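Local atomic coordinates of hypothetical protein Atu0240 (Agrobacterium tumefaciens str. C58, PDB entry 2GAX), a protein that is of unknown function but belongs to the DUF2000 family, grouped with the PTH2 clan, and so probably shares a fold with type 2 peptidyl-tRNA hydrolases. Residues 8-13 / 58-63; 85-90 / 109-114. One frame throughout, in Å; residues are numbered along the deposited sequence.

Contact 1: residues 8-13 / 58-63; sequences VILRDD and IVVMAT
Ile9 and Met61 sit opposite each other on parallel strands, their side chains side by side and pointing the same way. Met61, a selenomethionine here, can be followed outward. Met61 CB lies 3.8 Å from Val8 O; CG stands beside its own backbone N (chi1 -59°), and the chain runs on nearly straight to SE. There a bend (chi3 -71°) turns CE back across the strand to Ile9. The 3.3 Å between Met61 CE and Ile9 CG1 is doubtfully short, and the Ile9 side chain is twisted off a staggered position. Ile9 CD1 also touches this methyl, 3.8 Å from Met61 CE. The other branch, Ile9 CG2, meets Thr63 CG2 at 3.8 Å, and Leu68 of helix 65-77 packs on Ile9 and Thr63. On the opposite face Val8, Leu10, Val60 and Ala62 alternate with this row; Leu10 CD1 rests on Val60 CG1 at 4.1 Å, and Leu10 also packs on Val22 and Thr23 of helix 16-33. That helix leads from strand 4-11 toward strand 58-63, as in a beta-alpha-beta crossover. Between the faces runs a parallel ladder. Val8 and Leu10 each give an N-H and receive one, the straightest bond being Val8 N to Val59 O at 2.8 Å and 169°. Past the strand end, Asp12 N still reaches Thr63 O at 2.9 Å. Asp12 OD1 lies near the methyl of Ala62 while forming a salt bridge with Lys19. The chemistry divides: main-chain amides fix the register, hydrocarbon dominates both faces, and charged Arg11, Asp12 and Asp13 gather where the strand ends.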
ATOM      1  N   VAL A   8      -3.480   2.848  -2.341  1.00 28.73           N
ATOM      2  CA  VAL A   8      -2.038   2.918  -2.157  1.00 29.01           C
ATOM      3  C   VAL A   8      -1.656   4.398  -2.111  1.00 28.79           C
ATOM      4  O   VAL A   8      -2.039   5.145  -2.999  1.00 29.23           O
ATOM      5  CB  VAL A   8      -1.310   2.265  -3.353  1.00 28.86           C
ATOM      6  CG1 VAL A   8       0.207   2.467  -3.245  1.00 29.98           C
ATOM      7  CG2 VAL A   8      -1.667   0.789  -3.480  1.00 29.86           C
ATOM      8  N   ILE A   9      -0.911   4.819  -1.086  1.00 29.33           N
ATOM      9  CA  ILE A   9      -0.437   6.205  -0.968  1.00 29.86           C
ATOM     10  C   ILE A   9       1.093   6.270  -0.903  1.00 30.14           C
ATOM     11  O   ILE A   9       1.724   5.735   0.018  1.00 29.65           O
ATOM     12  CB  ILE A   9      -1.036   6.984   0.257  1.00 30.09           C
ATOM     13  CG1 ILE A   9      -2.532   6.748   0.428  1.00 30.10           C
ATOM     14  CG2 ILE A   9      -0.775   8.495   0.136  1.00 29.64           C
ATOM     15  CD1 ILE A   9      -2.901   5.634   1.422  1.00 31.41           C
ATOM     16  N   LEU A  10       1.680   6.962  -1.878  1.00 30.35           N
ATOM     17  CA  LEU A  10       3.126   7.059  -2.016  1.00 30.30           C
ATOM     18  C   LEU A  10       3.632   8.444  -1.656  1.00 30.90           C
ATOM     19  O   LEU A  10       2.904   9.426  -1.766  1.00 31.51           O
ATOM     20  CB  LEU A  10       3.520   6.726  -3.461  1.00 30.77           C
ATOM     21  CG  LEU A  10       3.061   5.333  -3.920  1.00 30.05           C
ATOM     22  CD1 LEU A  10       3.232   5.172  -5.418  1.00 29.03           C
ATOM     23  CD2 LEU A  10       3.786   4.209  -3.148  1.00 30.13           C
ATOM     24  N   ARG A  11       4.874   8.528  -1.202  1.00 31.04           N
ATOM     25  CA  ARG A  11       5.470   9.842  -0.957  1.00 31.59           C
ATOM     26  C   ARG A  11       5.830  10.427  -2.324  1.00 32.29           C
ATOM     27  O   ARG A  11       6.497   9.764  -3.115  1.00 32.36           O
ATOM     28  CB  ARG A  11       6.693   9.736  -0.039  1.00 31.04           C
ATOM     29  CG  ARG A  11       7.026  11.069   0.655  1.00 31.21           C
ATOM     30  CD  ARG A  11       8.206  10.930   1.590  1.00 32.46           C
ATOM     31  NE  ARG A  11       9.473  10.744   0.879  1.00 31.01           N
ATOM     32  CZ  ARG A  11      10.599  10.341   1.462  1.00 31.84           C
ATOM     33  NH1 ARG A  11      10.622  10.068   2.757  1.00 32.72           N
ATOM     34  NH2 ARG A  11      11.708  10.191   0.755  1.00 32.47           N
ATOM     35  N   ASP A  12       5.390  11.655  -2.618  1.00 33.65           N
ATOM     36  CA  ASP A  12       5.442  12.136  -4.011  1.00 35.36           C
ATOM     37  C   ASP A  12       6.856  12.337  -4.547  1.00 35.26           C
ATOM     38  O   ASP A  12       7.073  12.274  -5.756  1.00 35.99           O
ATOM     39  CB  ASP A  12       4.589  13.391  -4.237  1.00 36.35           C
ATOM     40  CG  ASP A  12       4.212  13.589  -5.714  1.00 39.80           C
ATOM     41  OD1 ASP A  12       4.202  12.597  -6.503  1.00 40.86           O
ATOM     42  OD2 ASP A  12       3.915  14.752  -6.090  1.00 43.82           O
ATOM     43  N   ASP A  13       7.819  12.545  -3.656  1.00 35.59           N
ATOM     44  CA  ASP A  13       9.190  12.848  -4.103  1.00 35.85           C
ATOM     45  C   ASP A  13      10.047  11.642  -4.508  1.00 35.38           C
ATOM     46  O   ASP A  13      11.200  11.805  -4.918  1.00 35.88           O
ATOM     47  CB  ASP A  13       9.904  13.744  -3.085  1.00 36.31           C
ATOM     48  CG  ASP A  13      10.148  13.053  -1.759  1.00 38.09           C
ATOM     49  OD1 ASP A  13       9.575  11.975  -1.518  1.00 39.17           O
ATOM     50  OD2 ASP A  13      10.913  13.607  -0.944  1.00 40.02           O
ATOM     51  N   ILE A  58      -7.907  -0.728  -7.541  1.00 30.98           N
ATOM     52  CA  ILE A  58      -6.844  -0.235  -6.684  1.00 32.08           C
ATOM     53  C   ILE A  58      -6.566   1.225  -7.046  1.00 32.59           C
ATOM     54  O   ILE A  58      -6.138   1.531  -8.168  1.00 33.26           O
ATOM     55  CB  ILE A  58      -5.569  -1.110  -6.853  1.00 32.11           C
ATOM     56  CG1 ILE A  58      -5.854  -2.556  -6.431  1.00 32.69           C
ATOM     57  CG2 ILE A  58      -4.371  -0.532  -6.085  1.00 32.69           C
ATOM     58  CD1 ILE A  58      -4.981  -3.589  -7.119  1.00 32.98           C
ATOM     59  N   VAL A  59      -6.841   2.129  -6.111  1.00 32.40           N
ATOM     60  CA  VAL A  59      -6.593   3.559  -6.319  1.00 32.70           C
ATOM     61  C   VAL A  59      -5.194   3.954  -5.840  1.00 32.41           C
ATOM     62  O   VAL A  59      -4.835   3.683  -4.704  1.00 32.75           O
ATOM     63  CB  VAL A  59      -7.674   4.414  -5.592  1.00 32.27           C
ATOM     64  CG1 VAL A  59      -7.329   5.871  -5.640  1.00 34.26           C
ATOM     65  CG2 VAL A  59      -9.038   4.171  -6.207  1.00 33.11           C
ATOM     66  N   VAL A  60      -4.406   4.604  -6.696  1.00 32.72           N
ATOM     67  CA  VAL A  60      -3.054   5.040  -6.303  1.00 33.32           C
ATOM     68  C   VAL A  60      -3.008   6.553  -6.089  1.00 34.02           C
ATOM     69  O   VAL A  60      -3.487   7.318  -6.927  1.00 33.15           O
ATOM     70  CB  VAL A  60      -1.980   4.603  -7.334  1.00 32.86           C
ATOM     71  CG1 VAL A  60      -0.568   5.004  -6.864  1.00 34.03           C
ATOM     72  CG2 VAL A  60      -2.053   3.100  -7.557  1.00 33.75           C
HETATM   73  N   MSE A  61      -2.438   6.968  -4.958  1.00 34.58           N
HETATM   74  CA  MSE A  61      -2.366   8.379  -4.583  1.00 37.92           C
HETATM   75  C   MSE A  61      -0.951   8.771  -4.174  1.00 35.79           C
HETATM   76  O   MSE A  61      -0.095   7.914  -3.982  1.00 34.96           O
HETATM   77  CB  MSE A  61      -3.339   8.673  -3.439  1.00 37.28           C
HETATM   78  CG  MSE A  61      -4.790   8.362  -3.767  1.00 40.96           C
HETATM   79 SE   MSE A  61      -5.862   8.246  -2.128  1.00 48.36          SE
HETATM   80  CE  MSE A  61      -5.186   6.637  -1.483  1.00 47.31           C
ATOM     81  N   ALA A  62      -0.704  10.075  -4.059  1.00 35.17           N
ATOM     82  CA  ALA A  62       0.594  10.574  -3.616  1.00 34.73           C
ATOM     83  C   ALA A  62       0.401  11.802  -2.742  1.00 34.90           C
ATOM     84  O   ALA A  62      -0.580  12.523  -2.889  1.00 35.02           O
ATOM     85  CB  ALA A  62       1.490  10.891  -4.811  1.00 34.37           C
ATOM     86  N   THR A  63       1.323  12.012  -1.811  1.00 35.50           N
ATOM     87  CA  THR A  63       1.305  13.208  -0.972  1.00 35.77           C
ATOM     88  C   THR A  63       2.678  13.448  -0.351  1.00 35.46           C
ATOM     89  O   THR A  63       3.610  12.679  -0.582  1.00 34.77           O
ATOM     90  CB  THR A  63       0.188  13.147   0.106  1.00 36.21           C
ATOM     91  OG1 THR A  63       0.120  14.395   0.806  1.00 36.66           O
ATOM     92  CG2 THR A  63       0.432  12.013   1.104  1.00 36.97           C
TER

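Contact 2: residues 85-90 / 109-114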
ATOM      1  N   TYR A  85       5.849   0.951   4.285  1.00 26.47           N
ATOM      2  CA  TYR A  85       7.203   0.933   3.731  1.00 27.22           C
ATOM      3  C   TYR A  85       7.846   2.255   4.142  1.00 27.27           C
ATOM      4  O   TYR A  85       7.291   3.324   3.872  1.00 28.19           O
ATOM      5  CB  TYR A  85       7.102   0.834   2.202  1.00 27.36           C
ATOM      6  CG  TYR A  85       8.325   0.329   1.459  1.00 28.15           C
ATOM      7  CD1 TYR A  85       8.246  -0.811   0.647  1.00 28.21           C
ATOM      8  CD2 TYR A  85       9.559   0.993   1.548  1.00 28.85           C
ATOM      9  CE1 TYR A  85       9.373  -1.284  -0.053  1.00 28.37           C
ATOM     10  CE2 TYR A  85      10.670   0.540   0.851  1.00 27.34           C
ATOM     11  CZ  TYR A  85      10.574  -0.591   0.064  1.00 28.23           C
ATOM     12  OH  TYR A  85      11.688  -1.019  -0.627  1.00 31.14           O
ATOM     13  N   ILE A  86       8.982   2.179   4.834  1.00 27.19           N
ATOM     14  CA  ILE A  86       9.714   3.370   5.289  1.00 27.40           C
ATOM     15  C   ILE A  86      10.980   3.557   4.449  1.00 28.19           C
ATOM     16  O   ILE A  86      11.455   2.618   3.826  1.00 27.81           O
ATOM     17  CB  ILE A  86      10.079   3.342   6.817  1.00 26.77           C
ATOM     18  CG1 ILE A  86      11.049   2.193   7.157  1.00 26.64           C
ATOM     19  CG2 ILE A  86       8.813   3.242   7.685  1.00 28.08           C
ATOM     20  CD1 ILE A  86      11.724   2.338   8.526  1.00 26.48           C
ATOM     21  N   GLU A  87      11.506   4.780   4.446  1.00 29.14           N
ATOM     22  CA  GLU A  87      12.660   5.145   3.630  1.00 30.50           C
ATOM     23  C   GLU A  87      13.879   4.246   3.850  1.00 30.34           C
ATOM     24  O   GLU A  87      14.567   3.873   2.895  1.00 29.67           O
ATOM     25  CB  GLU A  87      13.037   6.601   3.904  1.00 31.00           C
ATOM     26  CG  GLU A  87      14.004   7.211   2.877  1.00 32.77           C
ATOM     27  CD  GLU A  87      14.295   8.677   3.160  1.00 33.27           C
ATOM     28  OE1 GLU A  87      13.339   9.458   3.287  1.00 34.52           O
ATOM     29  OE2 GLU A  87      15.492   9.037   3.273  1.00 39.75           O
ATOM     30  N   GLU A  88      14.132   3.899   5.111  1.00 30.13           N
ATOM     31  CA  GLU A  88      15.308   3.129   5.475  1.00 30.68           C
ATOM     32  C   GLU A  88      15.295   1.741   4.864  1.00 30.90           C
ATOM     33  O   GLU A  88      16.346   1.133   4.723  1.00 31.01           O
ATOM     34  CB  GLU A  88      15.463   3.033   6.992  1.00 30.76           C
ATOM     35  CG  GLU A  88      15.981   4.290   7.674  1.00 31.10           C
ATOM     36  CD  GLU A  88      14.951   5.398   7.821  1.00 34.57           C
ATOM     37  OE1 GLU A  88      13.753   5.198   7.503  1.00 34.53           O
ATOM     38  OE2 GLU A  88      15.348   6.483   8.273  1.00 36.03           O
HETATM   39  N   MSE A  89      14.114   1.245   4.489  1.00 30.56           N
HETATM   40  CA  MSE A  89      14.007  -0.084   3.872  1.00 31.70           C
HETATM   41  C   MSE A  89      14.600  -0.172   2.457  1.00 31.18           C
HETATM   42  O   MSE A  89      14.739  -1.262   1.907  1.00 31.90           O
HETATM   43  CB  MSE A  89      12.558  -0.583   3.900  1.00 31.17           C
HETATM   44  CG  MSE A  89      12.115  -0.932   5.300  1.00 31.80           C
HETATM   45 SE   MSE A  89      10.173  -1.126   5.457  1.00 36.05          SE
HETATM   46  CE  MSE A  89       9.833  -2.383   3.995  1.00 31.26           C
ATOM     47  N   PHE A  90      14.929   0.981   1.882  1.00 30.91           N
ATOM     48  CA  PHE A  90      15.662   1.047   0.611  1.00 30.78           C
ATOM     49  C   PHE A  90      17.131   0.648   0.754  1.00 30.79           C
ATOM     50  O   PHE A  90      17.800   0.404  -0.251  1.00 31.45           O
ATOM     51  CB  PHE A  90      15.581   2.463   0.020  1.00 30.55           C
ATOM     52  CG  PHE A  90      14.273   2.768  -0.651  1.00 31.17           C
ATOM     53  CD1 PHE A  90      13.782   1.944  -1.654  1.00 31.55           C
ATOM     54  CD2 PHE A  90      13.542   3.903  -0.299  1.00 33.21           C
ATOM     55  CE1 PHE A  90      12.568   2.234  -2.286  1.00 32.23           C
ATOM     56  CE2 PHE A  90      12.318   4.196  -0.926  1.00 30.60           C
ATOM     57  CZ  PHE A  90      11.838   3.359  -1.907  1.00 31.01           C
ATOM     58  N   THR A 109       7.970   9.258  14.333  1.00 37.02           N
ATOM     59  CA  THR A 109       9.360   9.432  13.878  1.00 36.43           C
ATOM     60  C   THR A 109       9.699   8.782  12.534  1.00 36.09           C
ATOM     61  O   THR A 109      10.765   9.066  11.964  1.00 35.71           O
ATOM     62  CB  THR A 109      10.393   8.914  14.901  1.00 36.52           C
ATOM     63  OG1 THR A 109      10.418   7.483  14.887  1.00 36.46           O
ATOM     64  CG2 THR A 109      10.108   9.424  16.304  1.00 36.47           C
ATOM     65  N   ALA A 110       8.820   7.916  12.027  1.00 34.66           N
ATOM     66  CA  ALA A 110       9.112   7.201  10.782  1.00 34.04           C
ATOM     67  C   ALA A 110       9.122   8.122   9.552  1.00 33.65           C
ATOM     68  O   ALA A 110       8.448   9.164   9.527  1.00 34.48           O
ATOM     69  CB  ALA A 110       8.146   6.030  10.578  1.00 33.33           C
ATOM     70  N   LYS A 111       9.904   7.744   8.541  1.00 32.57           N
ATOM     71  CA  LYS A 111       9.829   8.412   7.242  1.00 31.63           C
ATOM     72  C   LYS A 111       9.109   7.462   6.293  1.00 30.39           C
ATOM     73  O   LYS A 111       9.736   6.733   5.546  1.00 29.65           O
ATOM     74  CB  LYS A 111      11.216   8.775   6.711  1.00 32.23           C
ATOM     75  CG  LYS A 111      11.956   9.787   7.560  1.00 34.70           C
ATOM     76  CD  LYS A 111      13.454   9.791   7.238  1.00 39.29           C
ATOM     77  CE  LYS A 111      14.101  11.108   7.651  1.00 41.14           C
ATOM     78  NZ  LYS A 111      15.469  10.901   8.224  1.00 43.83           N
ATOM     79  N   VAL A 112       7.781   7.433   6.386  1.00 29.07           N
ATOM     80  CA  VAL A 112       6.986   6.574   5.521  1.00 28.37           C
ATOM     81  C   VAL A 112       7.111   7.038   4.084  1.00 28.09           C
ATOM     82  O   VAL A 112       6.971   8.230   3.790  1.00 27.25           O
ATOM     83  CB  VAL A 112       5.504   6.537   5.912  1.00 28.41           C
ATOM     84  CG1 VAL A 112       4.735   5.591   4.992  1.00 27.18           C
ATOM     85  CG2 VAL A 112       5.355   6.071   7.358  1.00 29.75           C
ATOM     86  N   VAL A 113       7.401   6.087   3.202  1.00 27.77           N
ATOM     87  CA  VAL A 113       7.431   6.360   1.768  1.00 27.59           C
ATOM     88  C   VAL A 113       6.226   5.766   1.030  1.00 27.08           C
ATOM     89  O   VAL A 113       5.945   6.127  -0.109  1.00 27.26           O
ATOM     90  CB  VAL A 113       8.778   5.952   1.133  1.00 27.43           C
ATOM     91  CG1 VAL A 113       9.920   6.733   1.805  1.00 28.07           C
ATOM     92  CG2 VAL A 113       9.024   4.438   1.259  1.00 26.93           C
ATOM     93  N   GLY A 114       5.496   4.873   1.689  1.00 27.33           N
ATOM     94  CA  GLY A 114       4.280   4.322   1.095  1.00 26.34           C
ATOM     95  C   GLY A 114       3.452   3.574   2.112  1.00 26.75           C
ATOM     96  O   GLY A 114       3.985   3.056   3.085  1.00 25.64           O
TER
HETATM   97  O   HOH W   1      11.986   5.791   9.210  1.00 33.67           O
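Val113 drives its CG2 methyl between two aromatic residues, Tyr85 and Phe90. Val113 CG2 meets Tyr85 CD2 at 3.5 Å and Phe90 CE2 at 4.0 Å, obliquely to each ring. Tyr85 CE2 in turn stands over the centre of the Phe90 ring, while Met89 CE covers a face of the Tyr85 ring, and Val22 of helix 16-33 packs against Tyr85, Phe90 and Val113 together. The other methyl, Val113 CG1, lies 3.6 Å from Glu87 N.

The backbone at Val113 is irregular. Tyr85 O takes two N-H groups, Val113 N at 2.8 Å in the carbonyl plane and Gly114 N at 3.2 Å, tilted 20° out of that plane. Two residues thus face one, a classic beta bulge in the antiparallel pairing of strands 83-86 and 112-120. Beyond it, Glu87 N bonds Lys111 O at 2.9 Å as the chain enters the 3-10 turn.

On the Lys111 side the packing slackens. The lysine chain crosses Glu87 obliquely and Glu88 at about a right angle, its CD near both carboxylates, yet Glu88 OE2 and Lys111 NZ remain 4.4 Å apart, too far for a salt bridge. Glu87 OE1 has Arg11 as its partner. A bend at chi2 (76°) turns the carboxylate of Glu88 back toward Lys111. A water accepts from Lys111 N at 2.9 Å; its link to Glu88 OE1 is unusually short, hence less certain.

Overall arrangement
Both contacts belong to one mixed sheet. Contact 1 joins strand 4-11 to 58-63 in parallel, its centre about 8 Å from the centre of the chain; contact 2 attaches 83-86, one of the two outermost strands, to 112-120 in antiparallel fashion, its centre about 12 Å from that point. Contact 2 is nevertheless the more buried, with Lys111 its exposed edge, whereas contact 1 is partly buried and exposed at Asp12. Strands 4-11 and 112-120 are neighbours: Arg11 N lies 2.8 Å from Val113 O, a probable hydrogen bond, and Arg11 NH1 makes a 2.8 Å salt bridge to Glu87 OE1. Aliphatic packing dominates contact 1, an aromatic cluster contact 2. Helix 16-33 packs against both.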